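Local coordinates for endo-beta-1,4-glucanase (cellulase B) (Bacillus halodurans, PDB 4V2X), which hydrolyses internal beta-1,4 linkages of glucans as a family 5 endoglucanase whose catalytic module is joined to an Ig-like module and a family 46 carbohydrate-binding module, at residues F341-H346 against S383-S388; Q333-K339 against V390-F395; F301-H305 against L348-I353. All blocks are in the same frame, centred on the assembly; numbering follows the deposited sequence.

Overall arrangement
All three contacts use helix 334-350, met at three levels: contact 2 takes its N-terminal turns, contact 1 its middle and contact 3 its C-terminal end. Contact 3 belongs wholly to the catalytic (beta/alpha)8 barrel, joining two neighbouring outer helices by an apolar core with a salt bridge at its rim. Contacts 1 and 2 lie where the chain leaves the barrel and enters the Ig-like module, and their chemistry is mainly polar: an arginine paired edge-on with a carboxylate and stacked on a histidine in contact 1, a helix cap, a lysine and a water in contact 2. Contacts 1 and 3 touch through Asn349 and Ser383, whereas contacts 2 and 3 stay apart, their nearest atoms about 11 Å from each other. All are partly buried.

Contact 1 of 3, residues F341-H346 against S383-S388; sequences FEFLIH and SWEGRS
Glu342 and Arg387 form the charged centre of this contact between helix 334-350 and the end of helix 374-385. The arginine grips the carboxylate side-on: NH2 donates to Glu342 OE1 at 2.8 Å, and NE donates to Glu342 OE2 at 2.9 Å, almost straight at 174°. Both oxygens use their syn lone pairs, and the carboxylate and guanidinium planes lie only 4° apart. The bend of the arginine chain at chi3 (71°) turns its edge to the acid.

A backbone bond adds to this pair. Ser388 N donates to Glu342 OE2 at 3.2 Å from above the carboxylate plane, so this oxygen takes two protein donors from different directions.

Stacking holds one face of the guanidinium. It lies flat on the His346 ring, with centres 4.1 Å apart, while Arg387 CD sits over the middle of the same ring in a CH-pi contact. A flat, delocalised cation suits both jobs, offering its edge to the acid and a face to the imidazole.

A further apolar contact lies on the neighbouring turn, where Ile345 CG2 rests 3.5 Å from Ser383 CB. The small serine lets the helices come close, and its hydroxyl is bonded back to Met379 O within its own helix.

Beyond Gly386, the first residue out of helical geometry, the chain runs back along helix 334-350 toward the Ig-like module. Because Glu342 is buried, the paired arginine and the amide of Ser388 would be expected to stabilise its negative charge, and the bidentate grip with the stack fixes the rotation of the guanidinium.

Contact 2 of 3, residues Q333-K339 against V390-F395; sequences QQGEKLK and VAESNF
Gln333 NE2 donates to Asn394 OD1 at 2.7 Å, a nearly straight bond (170°) that lies in the carbonyl plane of Asn394, on a lone pair. The two amides are turned 69° against each other, and the same NE2 reaches the edge of the Phe395 ring. Farther along the helix, Lys339 NZ donates to Ala391 O at 2.9 Å and more weakly to Glu392 O. The aliphatic part of this lysine lies against Val390, its CG 3.7 Å from Val390 CB, so one long side chain combines apolar and polar contact.

Outside this shell, each donor is itself positioned. Gln333 is the N-cap of helix 334-350: its OE1 accepts from Glu336 N at 3.2 Å and weakly from Gly335 N, which turns NE2 outward to Asn394. Glycine suits position 335 because the amide of Asn394 lies against its CA, with OD1 close to where a CB would be. Glu336 OE2 anchors Lys339 NZ in a salt bridge of 2.8 Å and has a second charged partner in Arg288. A water accepts from Asn394 N and lies beside Gln333 OE1 and Glu336 OE2.

The contact joins the first turns of helix 334-350, the barrel helix before the eighth strand, to the start of the Ig-like module. Strand 390-391 pairs there with strand 407-412, Trp473 of strand 473-480 packs on Val390 and Asn394, and Met379 of helix 374-385 touches both Val390 and Leu338.

Contact 3 of 3, residues F301-H305 against L348-I353; sequences FDRVH and LNERDI
The Phe301 ring turns one face to Leu348, whose CD2 stands 3.7 Å above its centre, only 11° off the ring normal, in a CH-pi contact. Ile353 comes to the same ring obliquely: its CD1 lies 3.7 Å from Phe301 CD1 and also meets Val304 CG1, the two aliphatic chains crossing at about a right angle. A broad aromatic and branched aliphatics thus fill the inner side of the contact.

Arg351 runs across the outer side, extended from CG to NE, which lays its CD against Phe301 CB and carries the guanidinium to Asp302. There NE and NH2 both grip one oxygen, each 2.8 Å from Asp302 OD1. They approach it from the same face of the carboxylate, whose plane is tilted 30° from that of the guanidinium. The remaining nitrogen, NH1, bonds to His347 O.

His305 stands almost perpendicular to the guanidinium, at 87°, and directs its ring edge to the backbone: ND1 donates to Arg351 O at 3.2 Å, tilted from the carbonyl plane. Helix 334-350 ends here in a Schellman motif, with Asp352 at positive phi, which is consistent with Arg351 O being available to a side-chain donor.

Helices 291-309 and 334-350 are neighbours on the outside of the barrel, and Phe301, Leu348 and Ile353 all pack on Leu317 of strand 315-320 beneath them. Ile353 then leads the chain into strand 354-357.

Contact 1 of 3, residues F341-H346 against S383-S388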
loop_
_atom_site.group_PDB
_atom_site.type_symbol
_atom_site.label_atom_id
_atom_site.label_comp_id
_atom_site.label_asym_id
_atom_site.label_seq_id
_atom_site.Cartn_x
_atom_site.Cartn_y
_atom_site.Cartn_z
ATOM N N PHE A 341 18.912 2.492 -30.428
ATOM C CA PHE A 341 18.337 1.155 -30.493
ATOM C C PHE A 341 19.365 0.057 -30.223
ATOM O O PHE A 341 19.076 -0.892 -29.507
ATOM C CB PHE A 341 17.599 0.925 -31.817
ATOM C CG PHE A 341 16.234 1.559 -31.856
ATOM C CD1 PHE A 341 16.075 2.890 -32.210
ATOM C CD2 PHE A 341 15.105 0.820 -31.534
ATOM C CE1 PHE A 341 14.820 3.475 -32.239
ATOM C CE2 PHE A 341 13.845 1.396 -31.563
ATOM C CZ PHE A 341 13.702 2.731 -31.904
ATOM N N GLU A 342 20.563 0.200 -30.773
ATOM C CA GLU A 342 21.638 -0.767 -30.527
ATOM C C GLU A 342 21.928 -0.878 -29.028
ATOM O O GLU A 342 22.002 -1.981 -28.471
ATOM C CB GLU A 342 22.894 -0.359 -31.295
ATOM C CG GLU A 342 23.963 -1.444 -31.411
ATOM C CD GLU A 342 24.805 -1.622 -30.161
ATOM O OE1 GLU A 342 25.079 -0.625 -29.441
ATOM O OE2 GLU A 342 25.228 -2.777 -29.911
ATOM N N PHE A 343 22.072 0.270 -28.379
ATOM C CA PHE A 343 22.451 0.326 -26.964
ATOM C C PHE A 343 21.323 -0.193 -26.086
ATOM O O PHE A 343 21.546 -1.014 -25.193
ATOM C CB PHE A 343 22.815 1.770 -26.606
ATOM C CG PHE A 343 23.325 1.960 -25.206
ATOM C CD1 PHE A 343 22.446 2.182 -24.154
ATOM C CD2 PHE A 343 24.689 1.993 -24.954
ATOM C CE1 PHE A 343 22.918 2.392 -22.866
ATOM C CE2 PHE A 343 25.162 2.208 -23.673
ATOM C CZ PHE A 343 24.277 2.399 -22.630
ATOM N N LEU A 344 20.103 0.266 -26.355
ATOM C CA LEU A 344 18.949 -0.175 -25.586
ATOM C C LEU A 344 18.800 -1.693 -25.650
ATOM O O LEU A 344 18.704 -2.368 -24.612
ATOM C CB LEU A 344 17.675 0.486 -26.102
ATOM C CG LEU A 344 16.385 0.025 -25.422
ATOM C CD1 LEU A 344 16.414 0.276 -23.915
ATOM C CD2 LEU A 344 15.179 0.685 -26.061
ATOM N N ILE A 345 18.788 -2.236 -26.865
ATOM C CA ILE A 345 18.512 -3.661 -27.024
ATOM C C ILE A 345 19.630 -4.503 -26.414
ATOM O O ILE A 345 19.357 -5.543 -25.817
ATOM C CB ILE A 345 18.210 -4.039 -28.493
ATOM C CG1 ILE A 345 16.888 -3.389 -28.914
ATOM C CG2 ILE A 345 18.127 -5.554 -28.657
ATOM C CD1 ILE A 345 16.624 -3.404 -30.408
ATOM N N HIS A 346 20.874 -4.040 -26.514
ATOM C CA HIS A 346 21.968 -4.736 -25.847
ATOM C C HIS A 346 21.690 -4.822 -24.353
ATOM O O HIS A 346 21.820 -5.889 -23.743
ATOM C CB HIS A 346 23.302 -4.028 -26.076
ATOM C CG HIS A 346 24.378 -4.462 -25.130
ATOM N ND1 HIS A 346 24.869 -5.749 -25.106
ATOM C CD2 HIS A 346 25.046 -3.785 -24.166
ATOM C CE1 HIS A 346 25.793 -5.848 -24.168
ATOM N NE2 HIS A 346 25.921 -4.671 -23.586
ATOM N N SER A 383 20.715 -6.544 -33.378
ATOM C CA SER A 383 20.752 -6.393 -31.935
ATOM C C SER A 383 20.082 -7.550 -31.204
ATOM O O SER A 383 20.435 -7.832 -30.057
ATOM C CB SER A 383 20.135 -5.050 -31.528
ATOM O OG SER A 383 20.871 -3.974 -32.099
ATOM N N TRP A 384 19.140 -8.236 -31.852
ATOM C CA TRP A 384 18.548 -9.431 -31.255
ATOM C C TRP A 384 19.600 -10.501 -30.981
ATOM O O TRP A 384 19.444 -11.304 -30.066
ATOM C CB TRP A 384 17.461 -10.045 -32.146
ATOM C CG TRP A 384 16.353 -9.140 -32.531
ATOM C CD1 TRP A 384 15.966 -7.981 -31.916
ATOM C CD2 TRP A 384 15.461 -9.333 -33.625
ATOM N NE1 TRP A 384 14.902 -7.429 -32.582
ATOM C CE2 TRP A 384 14.569 -8.243 -33.634
ATOM C CE3 TRP A 384 15.332 -10.325 -34.606
ATOM C CZ2 TRP A 384 13.554 -8.118 -34.586
ATOM C CZ3 TRP A 384 14.327 -10.197 -35.550
ATOM C CH2 TRP A 384 13.452 -9.103 -35.530
ATOM N N GLU A 385 20.657 -10.511 -31.787
ATOM C CA GLU A 385 21.716 -11.505 -31.683
ATOM C C GLU A 385 22.962 -11.008 -30.952
ATOM O O GLU A 385 23.667 -11.794 -30.337
ATOM C CB GLU A 385 22.117 -11.974 -33.083
ATOM C CG GLU A 385 20.959 -12.495 -33.922
ATOM C CD GLU A 385 20.165 -13.587 -33.234
ATOM O OE1 GLU A 385 20.762 -14.379 -32.472
ATOM O OE2 GLU A 385 18.939 -13.661 -33.462
ATOM N N GLY A 386 23.264 -9.719 -31.040
ATOM C CA GLY A 386 24.494 -9.224 -30.436
ATOM C C GLY A 386 24.777 -7.801 -30.847
ATOM O O GLY A 386 23.987 -7.189 -31.558
ATOM N N ARG A 387 25.907 -7.275 -30.399
ATOM C CA ARG A 387 26.199 -5.861 -30.586
ATOM C C ARG A 387 26.706 -5.555 -31.978
ATOM O O ARG A 387 27.374 -6.375 -32.614
ATOM C CB ARG A 387 27.211 -5.367 -29.559
ATOM C CG ARG A 387 26.735 -5.530 -28.122
ATOM C CD ARG A 387 27.342 -4.467 -27.221
ATOM N NE ARG A 387 26.796 -3.136 -27.481
ATOM C CZ ARG A 387 27.038 -2.059 -26.736
ATOM N NH1 ARG A 387 27.837 -2.127 -25.671
ATOM N NH2 ARG A 387 26.483 -0.897 -27.051
ATOM N N SER A 388 26.372 -4.360 -32.442
ATOM C CA SER A 388 26.894 -3.838 -33.695
ATOM C C SER A 388 27.854 -2.691 -33.407
ATOM O O SER A 388 27.677 -1.913 -32.453
ATOM C CB SER A 388 25.765 -3.351 -34.594
ATOM O OG SER A 388 24.913 -4.411 -34.995
#

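Contact 2 of 3, residues Q333-K339 against V390-F395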
loop_
_atom_site.group_PDB
_atom_site.type_symbol
_atom_site.label_atom_id
_atom_site.label_comp_id
_atom_site.label_asym_id
_atom_site.label_seq_id
_atom_site.Cartn_x
_atom_site.Cartn_y
_atom_site.Cartn_z
ATOM N N GLN A 333 18.167 12.304 -35.394
ATOM C CA GLN A 333 19.210 12.128 -36.405
ATOM C C GLN A 333 19.451 10.631 -36.590
ATOM O O GLN A 333 19.512 9.877 -35.614
ATOM C CB GLN A 333 20.492 12.849 -35.988
ATOM C CG GLN A 333 21.441 13.129 -37.137
ATOM C CD GLN A 333 22.250 11.922 -37.572
ATOM O OE1 GLN A 333 22.541 11.027 -36.775
ATOM N NE2 GLN A 333 22.653 11.912 -38.838
ATOM N N GLN A 334 19.570 10.201 -37.841
ATOM C CA GLN A 334 19.545 8.767 -38.156
ATOM C C GLN A 334 20.617 7.930 -37.445
ATOM O O GLN A 334 20.308 6.867 -36.906
ATOM C CB GLN A 334 19.647 8.564 -39.669
ATOM C CG GLN A 334 19.553 7.117 -40.128
ATOM C CD GLN A 334 18.188 6.488 -39.920
ATOM O OE1 GLN A 334 17.270 7.109 -39.380
ATOM N NE2 GLN A 334 18.051 5.237 -40.350
ATOM N N GLY A 335 21.867 8.387 -37.459
ATOM C CA GLY A 335 22.940 7.670 -36.778
ATOM C C GLY A 335 22.707 7.568 -35.285
ATOM O O GLY A 335 22.931 6.524 -34.668
ATOM N N GLU A 336 22.227 8.660 -34.704
ATOM C CA GLU A 336 21.972 8.705 -33.263
ATOM C C GLU A 336 20.789 7.799 -32.905
ATOM O O GLU A 336 20.785 7.147 -31.865
ATOM C CB GLU A 336 21.750 10.155 -32.821
ATOM C CG GLU A 336 22.908 11.077 -33.201
ATOM C CD GLU A 336 24.250 10.626 -32.632
ATOM O OE1 GLU A 336 24.327 10.356 -31.413
ATOM O OE2 GLU A 336 25.236 10.547 -33.399
ATOM N N LYS A 337 19.798 7.758 -33.787
ATOM C CA LYS A 337 18.655 6.863 -33.645
ATOM C C LYS A 337 19.123 5.414 -33.616
ATOM O O LYS A 337 18.706 4.630 -32.761
ATOM C CB LYS A 337 17.694 7.081 -34.819
ATOM C CG LYS A 337 16.462 6.201 -34.815
ATOM C CD LYS A 337 15.800 6.150 -36.184
ATOM C CE LYS A 337 15.386 7.529 -36.671
ATOM N NZ LYS A 337 14.774 7.438 -38.025
ATOM N N LEU A 338 20.007 5.064 -34.547
ATOM C CA LEU A 338 20.510 3.698 -34.637
ATOM C C LEU A 338 21.278 3.323 -33.385
ATOM O O LEU A 338 21.112 2.221 -32.866
ATOM C CB LEU A 338 21.401 3.527 -35.866
ATOM C CG LEU A 338 20.715 3.686 -37.219
ATOM C CD1 LEU A 338 21.755 3.627 -38.323
ATOM C CD2 LEU A 338 19.638 2.642 -37.431
ATOM N N LYS A 339 22.095 4.240 -32.877
ATOM C CA LYS A 339 22.884 3.950 -31.679
ATOM C C LYS A 339 21.999 3.785 -30.447
ATOM O O LYS A 339 22.281 2.937 -29.613
ATOM C CB LYS A 339 23.960 5.010 -31.447
ATOM C CG LYS A 339 25.077 4.926 -32.477
ATOM C CD LYS A 339 26.149 5.974 -32.278
ATOM C CE LYS A 339 25.687 7.346 -32.727
ATOM N NZ LYS A 339 26.797 8.331 -32.718
ATOM N N VAL A 390 29.409 0.887 -34.108
ATOM C CA VAL A 390 28.817 2.155 -34.523
ATOM C C VAL A 390 29.921 3.197 -34.610
ATOM O O VAL A 390 31.094 2.883 -34.403
ATOM C CB VAL A 390 27.694 2.587 -33.557
ATOM C CG1 VAL A 390 26.588 1.541 -33.539
ATOM C CG2 VAL A 390 28.221 2.804 -32.144
ATOM N N ALA A 391 29.560 4.434 -34.921
ATOM C CA ALA A 391 30.554 5.491 -35.062
ATOM C C ALA A 391 30.019 6.816 -34.547
ATOM O O ALA A 391 28.821 6.954 -34.279
ATOM C CB ALA A 391 30.986 5.613 -36.521
ATOM N N GLU A 392 30.922 7.779 -34.397
ATOM C CA GLU A 392 30.561 9.107 -33.911
ATOM C C GLU A 392 29.404 9.719 -34.700
ATOM O O GLU A 392 28.571 10.430 -34.135
ATOM C CB GLU A 392 31.777 10.043 -33.922
ATOM C CG GLU A 392 32.364 10.314 -35.293
ATOM C CD GLU A 392 33.527 11.284 -35.240
ATOM O OE1 GLU A 392 34.650 10.844 -34.927
ATOM O OE2 GLU A 392 33.314 12.481 -35.517
ATOM N N SER A 393 29.367 9.441 -36.002
ATOM C CA SER A 393 28.296 9.911 -36.876
ATOM C C SER A 393 28.078 8.922 -38.016
ATOM O O SER A 393 28.938 8.095 -38.298
ATOM C CB SER A 393 28.639 11.286 -37.469
ATOM O OG SER A 393 28.850 12.267 -36.463
ATOM N N ASN A 394 26.942 9.050 -38.688
ATOM C CA ASN A 394 26.681 8.315 -39.928
ATOM C C ASN A 394 26.878 9.205 -41.156
ATOM O O ASN A 394 26.191 9.055 -42.162
ATOM C CB ASN A 394 25.276 7.719 -39.919
ATOM C CG ASN A 394 24.200 8.768 -40.060
ATOM O OD1 ASN A 394 24.312 9.858 -39.510
ATOM N ND2 ASN A 394 23.155 8.448 -40.821
ATOM N N PHE A 395 27.830 10.127 -41.080
ATOM C CA PHE A 395 28.065 11.039 -42.193
ATOM C C PHE A 395 29.492 11.524 -42.209
ATOM O O PHE A 395 30.172 11.504 -41.188
ATOM C CB PHE A 395 27.105 12.241 -42.148
ATOM C CG PHE A 395 27.099 12.984 -40.832
ATOM C CD1 PHE A 395 28.146 13.823 -40.477
ATOM C CD2 PHE A 395 26.037 12.848 -39.950
ATOM C CE1 PHE A 395 28.145 14.491 -39.268
ATOM C CE2 PHE A 395 26.023 13.533 -38.737
ATOM C CZ PHE A 395 27.082 14.351 -38.393
HETATM O O HOH W 1 25.124 10.209 -36.270
#

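Contact 3 of 3, residues F301-H305 against L348-I353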
loop_
_atom_site.group_PDB
_atom_site.type_symbol
_atom_site.label_atom_id
_atom_site.label_comp_id
_atom_site.label_asym_id
_atom_site.label_seq_id
_atom_site.Cartn_x
_atom_site.Cartn_y
_atom_site.Cartn_z
ATOM N N PHE A 301 16.918 0.116 -16.214
ATOM C CA PHE A 301 16.811 -1.314 -16.375
ATOM C C PHE A 301 17.597 -2.081 -15.326
ATOM O O PHE A 301 17.262 -3.210 -15.035
ATOM C CB PHE A 301 17.061 -1.701 -17.828
ATOM C CG PHE A 301 15.966 -1.209 -18.726
ATOM C CD1 PHE A 301 14.699 -1.771 -18.644
ATOM C CD2 PHE A 301 16.160 -0.124 -19.572
ATOM C CE1 PHE A 301 13.663 -1.300 -19.421
ATOM C CE2 PHE A 301 15.124 0.360 -20.349
ATOM C CZ PHE A 301 13.876 -0.235 -20.283
ATOM N N ASP A 302 18.577 -1.443 -14.688
ATOM C CA ASP A 302 19.157 -2.037 -13.482
ATOM C C ASP A 302 18.084 -2.145 -12.397
ATOM O O ASP A 302 17.988 -3.167 -11.729
ATOM C CB ASP A 302 20.351 -1.231 -12.964
ATOM C CG ASP A 302 21.660 -1.580 -13.668
ATOM O OD1 ASP A 302 21.707 -2.546 -14.473
ATOM O OD2 ASP A 302 22.663 -0.892 -13.390
ATOM N N ARG A 303 17.287 -1.089 -12.212
ATOM C CA ARG A 303 16.206 -1.120 -11.227
ATOM C C ARG A 303 15.220 -2.242 -11.554
ATOM O O ARG A 303 14.828 -3.023 -10.693
ATOM C CB ARG A 303 15.452 0.212 -11.168
ATOM C CG ARG A 303 16.227 1.384 -10.589
ATOM C CD ARG A 303 15.305 2.557 -10.283
ATOM N NE ARG A 303 14.640 3.113 -11.465
ATOM C CZ ARG A 303 15.111 4.105 -12.223
ATOM N NH1 ARG A 303 16.287 4.669 -11.966
ATOM N NH2 ARG A 303 14.405 4.539 -13.264
ATOM N N VAL A 304 14.843 -2.322 -12.819
ATOM C CA VAL A 304 13.902 -3.330 -13.276
ATOM C C VAL A 304 14.464 -4.741 -13.044
ATOM O O VAL A 304 13.761 -5.625 -12.557
ATOM C CB VAL A 304 13.557 -3.119 -14.763
ATOM C CG1 VAL A 304 12.752 -4.282 -15.318
ATOM C CG2 VAL A 304 12.785 -1.816 -14.941
ATOM N N HIS A 305 15.731 -4.937 -13.378
ATOM C CA HIS A 305 16.345 -6.245 -13.215
ATOM C C HIS A 305 16.444 -6.624 -11.734
ATOM O O HIS A 305 16.077 -7.732 -11.342
ATOM C CB HIS A 305 17.723 -6.291 -13.869
ATOM C CG HIS A 305 18.339 -7.652 -13.825
ATOM N ND1 HIS A 305 18.123 -8.601 -14.801
ATOM C CD2 HIS A 305 19.102 -8.246 -12.882
ATOM C CE1 HIS A 305 18.764 -9.711 -14.476
ATOM N NE2 HIS A 305 19.361 -9.523 -13.313
ATOM N N LEU A 348 18.893 -4.520 -22.681
ATOM C CA LEU A 348 17.751 -5.391 -22.411
ATOM C C LEU A 348 18.156 -6.864 -22.479
ATOM O O LEU A 348 17.740 -7.660 -21.640
ATOM C CB LEU A 348 16.630 -5.112 -23.396
ATOM C CG LEU A 348 16.036 -3.704 -23.302
ATOM C CD1 LEU A 348 15.062 -3.489 -24.443
ATOM C CD2 LEU A 348 15.356 -3.475 -21.955
ATOM N N ASN A 349 18.983 -7.210 -23.457
ATOM C CA ASN A 349 19.482 -8.581 -23.583
ATOM C C ASN A 349 20.274 -9.003 -22.361
ATOM O O ASN A 349 20.097 -10.110 -21.850
ATOM C CB ASN A 349 20.359 -8.739 -24.832
ATOM C CG ASN A 349 19.557 -8.741 -26.117
ATOM O OD1 ASN A 349 18.361 -9.003 -26.123
ATOM N ND2 ASN A 349 20.222 -8.445 -27.215
ATOM N N GLU A 350 21.154 -8.114 -21.905
ATOM C CA GLU A 350 21.969 -8.360 -20.723
ATOM C C GLU A 350 21.099 -8.670 -19.510
ATOM O O GLU A 350 21.491 -9.450 -18.646
ATOM C CB GLU A 350 22.850 -7.149 -20.421
ATOM C CG GLU A 350 24.039 -7.002 -21.351
ATOM C CD GLU A 350 25.084 -8.079 -21.126
ATOM O OE1 GLU A 350 25.431 -8.331 -19.950
ATOM O OE2 GLU A 350 25.551 -8.668 -22.121
ATOM N N ARG A 351 19.923 -8.050 -19.450
ATOM C CA ARG A 351 19.035 -8.178 -18.295
ATOM C C ARG A 351 17.832 -9.099 -18.542
ATOM O O ARG A 351 16.890 -9.119 -17.749
ATOM C CB ARG A 351 18.604 -6.773 -17.860
ATOM C CG ARG A 351 19.781 -5.958 -17.323
ATOM C CD ARG A 351 19.482 -4.467 -17.290
ATOM N NE ARG A 351 20.636 -3.673 -16.856
ATOM C CZ ARG A 351 21.690 -3.386 -17.616
ATOM N NH1 ARG A 351 21.755 -3.842 -18.862
ATOM N NH2 ARG A 351 22.696 -2.660 -17.122
ATOM N N ASP A 352 17.865 -9.868 -19.629
ATOM C CA ASP A 352 16.844 -10.891 -19.893
ATOM C C ASP A 352 15.444 -10.297 -20.039
ATOM O O ASP A 352 14.452 -10.946 -19.704
ATOM C CB ASP A 352 16.845 -11.937 -18.761
ATOM C CG ASP A 352 16.227 -13.273 -19.172
ATOM O OD1 ASP A 352 16.306 -13.652 -20.360
ATOM O OD2 ASP A 352 15.674 -13.959 -18.286
ATOM N N ILE A 353 15.360 -9.069 -20.545
ATOM C CA ILE A 353 14.075 -8.393 -20.676
ATOM C C ILE A 353 13.551 -8.575 -22.098
ATOM O O ILE A 353 14.211 -8.218 -23.074
ATOM C CB ILE A 353 14.193 -6.902 -20.299
ATOM C CG1 ILE A 353 14.464 -6.772 -18.791
ATOM C CG2 ILE A 353 12.912 -6.151 -20.668
ATOM C CD1 ILE A 353 14.942 -5.406 -18.346
#